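Local coordinates for putative superoxide reductase (Thermotoga maritima, PDB 3QZB), which probably reduces superoxide to hydrogen peroxide at a mononuclear iron centre, taking its electrons from reduced rubredoxin, at residues K26-P31 with I55-T60; V49-E54 with H63-I68. All coordinates share one frame; numbering follows the deposited sequence.

Contact 1: K26-P31 with I55-T60; sequences KEKHVP and IPHPNT. With FE (Fe (III) ion), chain B.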
loop_
_atom_site.group_PDB
_atom_site.type_symbol
_atom_site.label_atom_id
_atom_site.label_comp_id
_atom_site.label_asym_id
_atom_site.label_seq_id
_atom_site.Cartn_x
_atom_site.Cartn_y
_atom_site.Cartn_z
ATOM N N LYS A 26 -18.810 -16.644 -14.800
ATOM C CA LYS A 26 -18.323 -16.603 -16.173
ATOM C C LYS A 26 -16.931 -16.011 -16.280
ATOM O O LYS A 26 -16.290 -16.196 -17.292
ATOM C CB LYS A 26 -19.278 -15.758 -17.017
ATOM C CG LYS A 26 -20.668 -16.413 -17.121
ATOM C CD LYS A 26 -21.715 -15.643 -17.920
ATOM C CE LYS A 26 -23.069 -16.431 -17.939
ATOM N NZ LYS A 26 -24.200 -15.725 -18.640
ATOM N N GLU A 27 -16.463 -15.282 -15.273
ATOM C CA GLU A 27 -15.285 -14.425 -15.372
ATOM C C GLU A 27 -14.433 -14.571 -14.112
ATOM O O GLU A 27 -14.852 -14.148 -13.014
ATOM C CB GLU A 27 -15.711 -12.979 -15.603
ATOM C CG GLU A 27 -14.554 -11.968 -15.573
ATOM C CD GLU A 27 -13.398 -12.299 -16.510
ATOM O OE1 GLU A 27 -13.630 -12.209 -17.758
ATOM O OE2 GLU A 27 -12.329 -12.637 -16.001
ATOM N N LYS A 28 -13.234 -15.157 -14.243
ATOM C CA LYS A 28 -12.339 -15.403 -13.142
ATOM C C LYS A 28 -11.933 -14.128 -12.395
ATOM O O LYS A 28 -11.572 -14.223 -11.223
ATOM C CB LYS A 28 -11.092 -16.116 -13.634
ATOM C CG LYS A 28 -10.210 -15.331 -14.574
ATOM C CD LYS A 28 -8.947 -16.027 -15.027
ATOM C CE LYS A 28 -9.115 -17.254 -15.791
ATOM N NZ LYS A 28 -9.736 -16.902 -17.085
ATOM N N HIS A 29 -11.913 -12.970 -13.044
ATOM C CA HIS A 29 -11.393 -11.785 -12.421
ATOM C C HIS A 29 -12.333 -11.105 -11.432
ATOM O O HIS A 29 -11.887 -10.202 -10.717
ATOM C CB HIS A 29 -10.991 -10.769 -13.480
ATOM C CG HIS A 29 -9.772 -11.122 -14.244
ATOM N ND1 HIS A 29 -9.796 -11.702 -15.498
ATOM C CD2 HIS A 29 -8.479 -11.030 -13.887
ATOM C CE1 HIS A 29 -8.530 -11.888 -15.869
ATOM N NE2 HIS A 29 -7.715 -11.522 -14.896
ATOM N N VAL A 30 -13.584 -11.504 -11.358
ATOM C CA VAL A 30 -14.540 -10.764 -10.529
ATOM C C VAL A 30 -14.193 -10.973 -9.043
ATOM O O VAL A 30 -14.097 -12.120 -8.564
ATOM C CB VAL A 30 -15.971 -11.221 -10.797
ATOM C CG1 VAL A 30 -16.912 -10.518 -9.816
ATOM C CG2 VAL A 30 -16.348 -10.986 -12.285
ATOM N N PRO A 31 -14.069 -9.878 -8.261
ATOM C CA PRO A 31 -13.852 -10.057 -6.803
ATOM C C PRO A 31 -15.198 -10.367 -6.162
ATOM O O PRO A 31 -16.147 -9.603 -6.339
ATOM C CB PRO A 31 -13.259 -8.720 -6.383
ATOM C CG PRO A 31 -13.848 -7.723 -7.320
ATOM C CD PRO A 31 -13.984 -8.466 -8.664
ATOM N N ILE A 55 -13.965 -19.698 -10.828
ATOM C CA ILE A 55 -13.070 -19.974 -11.942
ATOM C C ILE A 55 -11.686 -19.537 -11.515
ATOM O O ILE A 55 -11.467 -18.361 -11.243
ATOM C CB ILE A 55 -13.449 -19.226 -13.243
ATOM C CG1 ILE A 55 -14.884 -19.569 -13.648
ATOM C CG2 ILE A 55 -12.448 -19.607 -14.355
ATOM C CD1 ILE A 55 -15.434 -18.768 -14.756
ATOM N N PRO A 56 -10.722 -20.440 -11.478
ATOM C CA PRO A 56 -9.425 -20.106 -10.940
ATOM C C PRO A 56 -8.674 -19.046 -11.767
ATOM O O PRO A 56 -8.808 -18.967 -12.993
ATOM C CB PRO A 56 -8.662 -21.420 -10.983
ATOM C CG PRO A 56 -9.538 -22.458 -11.471
ATOM C CD PRO A 56 -10.862 -21.900 -11.788
ATOM N N HIS A 57 -7.890 -18.238 -11.049
ATOM C CA HIS A 57 -7.011 -17.282 -11.695
ATOM C C HIS A 57 -5.574 -17.721 -11.459
ATOM O O HIS A 57 -5.214 -18.126 -10.359
ATOM C CB HIS A 57 -7.247 -15.847 -11.168
ATOM C CG HIS A 57 -6.503 -14.786 -11.944
ATOM N ND1 HIS A 57 -5.146 -14.572 -11.775
ATOM C CD2 HIS A 57 -6.904 -13.906 -12.904
ATOM C CE1 HIS A 57 -4.745 -13.620 -12.605
ATOM N NE2 HIS A 57 -5.775 -13.200 -13.306
ATOM N N PRO A 58 -4.699 -17.586 -12.488
ATOM C CA PRO A 58 -3.282 -17.891 -12.281
ATOM C C PRO A 58 -2.608 -17.121 -11.176
ATOM O O PRO A 58 -3.050 -15.989 -10.817
ATOM C CB PRO A 58 -2.662 -17.534 -13.647
ATOM C CG PRO A 58 -3.767 -17.708 -14.625
ATOM C CD PRO A 58 -4.997 -17.227 -13.883
ATOM N N ASN A 59 -1.519 -17.665 -10.660
ATOM C CA ASN A 59 -0.670 -16.905 -9.752
ATOM C C ASN A 59 0.755 -17.274 -10.093
ATOM O O ASN A 59 1.411 -18.073 -9.443
ATOM C CB ASN A 59 -0.970 -17.261 -8.331
ATOM C CG ASN A 59 -0.325 -16.310 -7.351
ATOM O OD1 ASN A 59 0.430 -15.394 -7.737
ATOM N ND2 ASN A 59 -0.628 -16.511 -6.056
ATOM N N THR A 60 1.244 -16.689 -11.184
ATOM C CA THR A 60 2.609 -16.882 -11.650
ATOM C C THR A 60 3.364 -15.577 -11.536
ATOM O O THR A 60 2.770 -14.501 -11.349
ATOM C CB THR A 60 2.645 -17.395 -13.110
ATOM O OG1 THR A 60 2.179 -16.318 -13.939
ATOM C CG2 THR A 60 1.779 -18.663 -13.291
HETATM FE FE FE B . -5.569 -11.744 -14.978
#
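Two ligands of the mononuclear iron centre of this putative superoxide reductase, His29 and His57, meet in this loop-to-loop contact. Each binds the iron(III) ion through NE2, and both metal bonds measure 2.2 Å. His63, His130 and Cys127 complete the five-residue site, the set of four histidines and one cysteine characteristic of this family. Because the metal is shared, His29 NE2 and His57 NE2 come within 3.0 Å of each other as neighbouring ligands, without a hydrogen bond, and their ring planes are turned 70° apart.

What sets the rotation of each ring can be read from its other nitrogen. His29 ND1 donates to Glu27 OE2 at 2.7 Å, reaching that oxygen from above the carboxylate plane, while the backbone His29 N donates to the anti lone pair of the same Glu27 OE2; the two N-H groups thus tie the carboxylate to both backbone and ring of one ligand. Such a His-carboxylate bond would probably make His29 a stronger electron donor to the iron. Glu27 opens a type I turn ending at Val30, which brings the two residues together.

Lys28 bridges the loops with its aliphatic part. Its CG lies between the backbone N and the carbonyl carbon (chi1 65°), above one face of the His29 ring, offset toward its rim, and its chain crosses His57 at about a right angle, with CD 3.6 Å from His57 CD2. Farther from the metal, Ile55 CD1 rests 3.5 Å from Lys26 C. His57 is fixed from its far nitrogen: ND1 donates to a lone pair of Pro58 O, 2.7 Å away, in the carbonyl plane.

Contact 2: V49-E54 with H63-I68; sequences VTVGKE and HHIRWI. With FE (Fe (III) ion), chain B.
Val49 and Val51 meet Ile65 and Ile68 between the two layers of the immunoglobulin-like beta-sandwich. Strands 49-51 and 65-68 belong to different sheets; their axes approach to 8.6 Å and run nearly antiparallel at 160°, a separation that fits face-to-face packing through side chains.

The apolar contacts come first. Val49 and Ile68 cross at a slant, CG1 of the valine 3.7 Å from CG2 of the isoleucine, and Ile68 CD1 also lies 3.6 Å from the backbone Val49 O. In Ile68, chi1 -73° sets CG1 anti to the carbonyl carbon, and the extended chi2 (161°) lays CD1 beside that oxygen. Val51 divides its two methyls: its side chain and that of Ile65 reach toward each other tip to tip, with Val51 CG1 3.7 Å from Ile65 CG1, whereas Val51 and Ile68 slide past each other in opposite directions, with Val51 CG2 4.1 Å from Ile68 CD1. An alanine in place of Ile68 would remove CG1, CG2 and CD1, and is likely to leave Val49 CG1 and Val51 CG2 without this partner and open a gap between the sheets.

The metal bond and the side-chain hydrogen bond described here lie within 63-68. His63 NE2 binds the iron(III) ion at 2.2 Å, just before the strand begins, and its ring meets that of His57. Ile65, which packs against Val51, also touches the ligands His57 and Cys127. Arg66 forms a salt bridge to Glu93 of a second subunit. Its guanidinium is further held within the chain: NE donates to His64 NE2 at 3.0 Å, close to both the guanidinium plane and the imidazole plane.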
loop_
_atom_site.group_PDB
_atom_site.type_symbol
_atom_site.label_atom_id
_atom_site.label_comp_id
_atom_site.label_asym_id
_atom_site.label_seq_id
_atom_site.Cartn_x
_atom_site.Cartn_y
_atom_site.Cartn_z
ATOM N N VAL A 49 -13.204 -11.384 0.684
ATOM C CA VAL A 49 -13.219 -11.063 -0.756
ATOM C C VAL A 49 -12.203 -11.995 -1.438
ATOM O O VAL A 49 -11.090 -12.160 -0.962
ATOM C CB VAL A 49 -12.876 -9.610 -1.052
ATOM C CG1 VAL A 49 -13.075 -9.327 -2.526
ATOM C CG2 VAL A 49 -13.696 -8.646 -0.193
ATOM N N THR A 50 -12.656 -12.629 -2.523
ATOM C CA THR A 50 -11.859 -13.628 -3.245
ATOM C C THR A 50 -11.928 -13.380 -4.736
ATOM O O THR A 50 -12.994 -13.215 -5.295
ATOM C CB THR A 50 -12.415 -15.035 -2.961
ATOM O OG1 THR A 50 -12.539 -15.235 -1.539
ATOM C CG2 THR A 50 -11.537 -16.125 -3.559
ATOM N N VAL A 51 -10.773 -13.347 -5.387
ATOM C CA VAL A 51 -10.730 -13.381 -6.879
ATOM C C VAL A 51 -10.383 -14.840 -7.241
ATOM O O VAL A 51 -9.551 -15.464 -6.641
ATOM C CB VAL A 51 -9.684 -12.394 -7.421
ATOM C CG1 VAL A 51 -9.552 -12.504 -8.944
ATOM C CG2 VAL A 51 -10.057 -10.949 -7.026
ATOM N N GLY A 52 -11.068 -15.318 -8.266
ATOM C CA GLY A 52 -10.820 -16.651 -8.790
ATOM C C GLY A 52 -11.609 -17.596 -7.964
ATOM O O GLY A 52 -11.181 -18.707 -7.790
ATOM N N LYS A 53 -12.749 -17.116 -7.447
ATOM C CA LYS A 53 -13.598 -17.814 -6.512
ATOM C C LYS A 53 -14.146 -19.152 -7.043
ATOM O O LYS A 53 -13.999 -20.196 -6.418
ATOM C CB LYS A 53 -14.751 -16.895 -6.084
ATOM C CG LYS A 53 -15.774 -17.506 -5.195
ATOM C CD LYS A 53 -15.216 -17.855 -3.835
ATOM C CE LYS A 53 -16.369 -18.293 -2.901
ATOM N NZ LYS A 53 -15.892 -18.979 -1.678
ATOM N N GLU A 54 -14.771 -19.077 -8.200
ATOM C CA GLU A 54 -15.323 -20.220 -8.896
ATOM C C GLU A 54 -14.446 -20.647 -10.041
ATOM O O GLU A 54 -14.250 -21.836 -10.235
ATOM C CB GLU A 54 -16.677 -19.830 -9.403
ATOM C CG GLU A 54 -17.742 -19.926 -8.342
ATOM C CD GLU A 54 -18.518 -21.214 -8.408
ATOM O OE1 GLU A 54 -17.894 -22.293 -8.349
ATOM O OE2 GLU A 54 -19.752 -21.156 -8.540
ATOM N N HIS A 63 1.855 -13.375 -14.289
ATOM C CA HIS A 63 0.416 -13.095 -14.320
ATOM C C HIS A 63 -0.167 -13.429 -12.958
ATOM O O HIS A 63 -0.236 -14.591 -12.570
ATOM C CB HIS A 63 -0.274 -13.917 -15.396
ATOM C CG HIS A 63 -1.744 -13.675 -15.515
ATOM N ND1 HIS A 63 -2.581 -14.617 -16.053
ATOM C CD2 HIS A 63 -2.534 -12.638 -15.110
ATOM C CE1 HIS A 63 -3.827 -14.151 -15.997
ATOM N NE2 HIS A 63 -3.832 -12.939 -15.426
ATOM N N HIS A 64 -0.710 -12.419 -12.273
ATOM C CA HIS A 64 -1.236 -12.603 -10.931
ATOM C C HIS A 64 -2.120 -11.458 -10.532
ATOM O O HIS A 64 -1.998 -10.339 -11.047
ATOM C CB HIS A 64 -0.058 -12.741 -9.926
ATOM C CG HIS A 64 0.947 -11.613 -10.021
ATOM N ND1 HIS A 64 2.153 -11.772 -10.665
ATOM C CD2 HIS A 64 0.928 -10.334 -9.588
ATOM C CE1 HIS A 64 2.809 -10.623 -10.608
ATOM N NE2 HIS A 64 2.079 -9.725 -9.999
ATOM N N ILE A 65 -2.998 -11.731 -9.585
ATOM C CA ILE A 65 -3.758 -10.652 -8.911
ATOM C C ILE A 65 -2.888 -9.970 -7.880
ATOM O O ILE A 65 -2.289 -10.586 -7.025
ATOM C CB ILE A 65 -5.003 -11.252 -8.242
ATOM C CG1 ILE A 65 -5.879 -12.033 -9.239
ATOM C CG2 ILE A 65 -5.788 -10.148 -7.495
ATOM C CD1 ILE A 65 -6.321 -11.222 -10.426
ATOM N N ARG A 66 -2.779 -8.655 -8.002
ATOM C CA ARG A 66 -1.942 -7.833 -7.141
ATOM C C ARG A 66 -2.608 -7.446 -5.810
ATOM O O ARG A 66 -1.927 -7.396 -4.793
ATOM C CB ARG A 66 -1.605 -6.541 -7.888
ATOM C CG ARG A 66 -0.672 -6.697 -9.091
ATOM C CD ARG A 66 0.756 -6.790 -8.668
ATOM N NE ARG A 66 1.712 -6.791 -9.770
ATOM C CZ ARG A 66 2.051 -5.731 -10.462
ATOM N NH1 ARG A 66 1.547 -4.547 -10.198
ATOM N NH2 ARG A 66 2.947 -5.835 -11.453
ATOM N N TRP A 67 -3.887 -7.112 -5.853
ATOM C CA TRP A 67 -4.584 -6.586 -4.667
ATOM C C TRP A 67 -6.061 -6.643 -4.815
ATOM O O TRP A 67 -6.616 -6.704 -5.900
ATOM C CB TRP A 67 -4.050 -5.184 -4.286
ATOM C CG TRP A 67 -4.064 -4.105 -5.339
ATOM C CD1 TRP A 67 -2.961 -3.623 -5.982
ATOM C CD2 TRP A 67 -5.186 -3.366 -5.916
ATOM N NE1 TRP A 67 -3.278 -2.599 -6.811
ATOM C CE2 TRP A 67 -4.637 -2.411 -6.806
ATOM C CE3 TRP A 67 -6.566 -3.388 -5.759
ATOM C CZ2 TRP A 67 -5.420 -1.496 -7.506
ATOM C CZ3 TRP A 67 -7.337 -2.494 -6.451
ATOM C CH2 TRP A 67 -6.765 -1.552 -7.304
ATOM N N ILE A 68 -6.705 -6.528 -3.636
ATOM C CA ILE A 68 -8.115 -6.218 -3.461
ATOM C C ILE A 68 -8.157 -5.003 -2.530
ATOM O O ILE A 68 -7.392 -4.968 -1.549
ATOM C CB ILE A 68 -8.839 -7.392 -2.809
ATOM C CG1 ILE A 68 -9.018 -8.546 -3.800
ATOM C CG2 ILE A 68 -10.202 -6.948 -2.206
ATOM C CD1 ILE A 68 -9.292 -9.881 -3.127
HETATM FE FE FE B . -5.569 -11.744 -14.978
#

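Overall arrangement
Contact 1 and contact 2 lie with their centres about 6 Å apart, and their segments alternate along the chain: 26-31, 49-54, 55-60, 63-68. Segments 49-54 and 55-60 are consecutive, so strand 44-51 of the three-stranded sheet runs out directly into the loop carrying His57. Strand 65-74, in the other sheet, starts just after His63. The surface loops of contact 1 therefore sit at the end of the buried sheet-to-sheet packing of contact 2. Direct touches confirm this: Lys28 O lies 3.5 Å from Val51 CG1, and His57 NE2 lies 3.5 Å from Ile65 CD1. Together the contacts supply three of the five iron ligands, placing the metal among loops at one end of the sandwich.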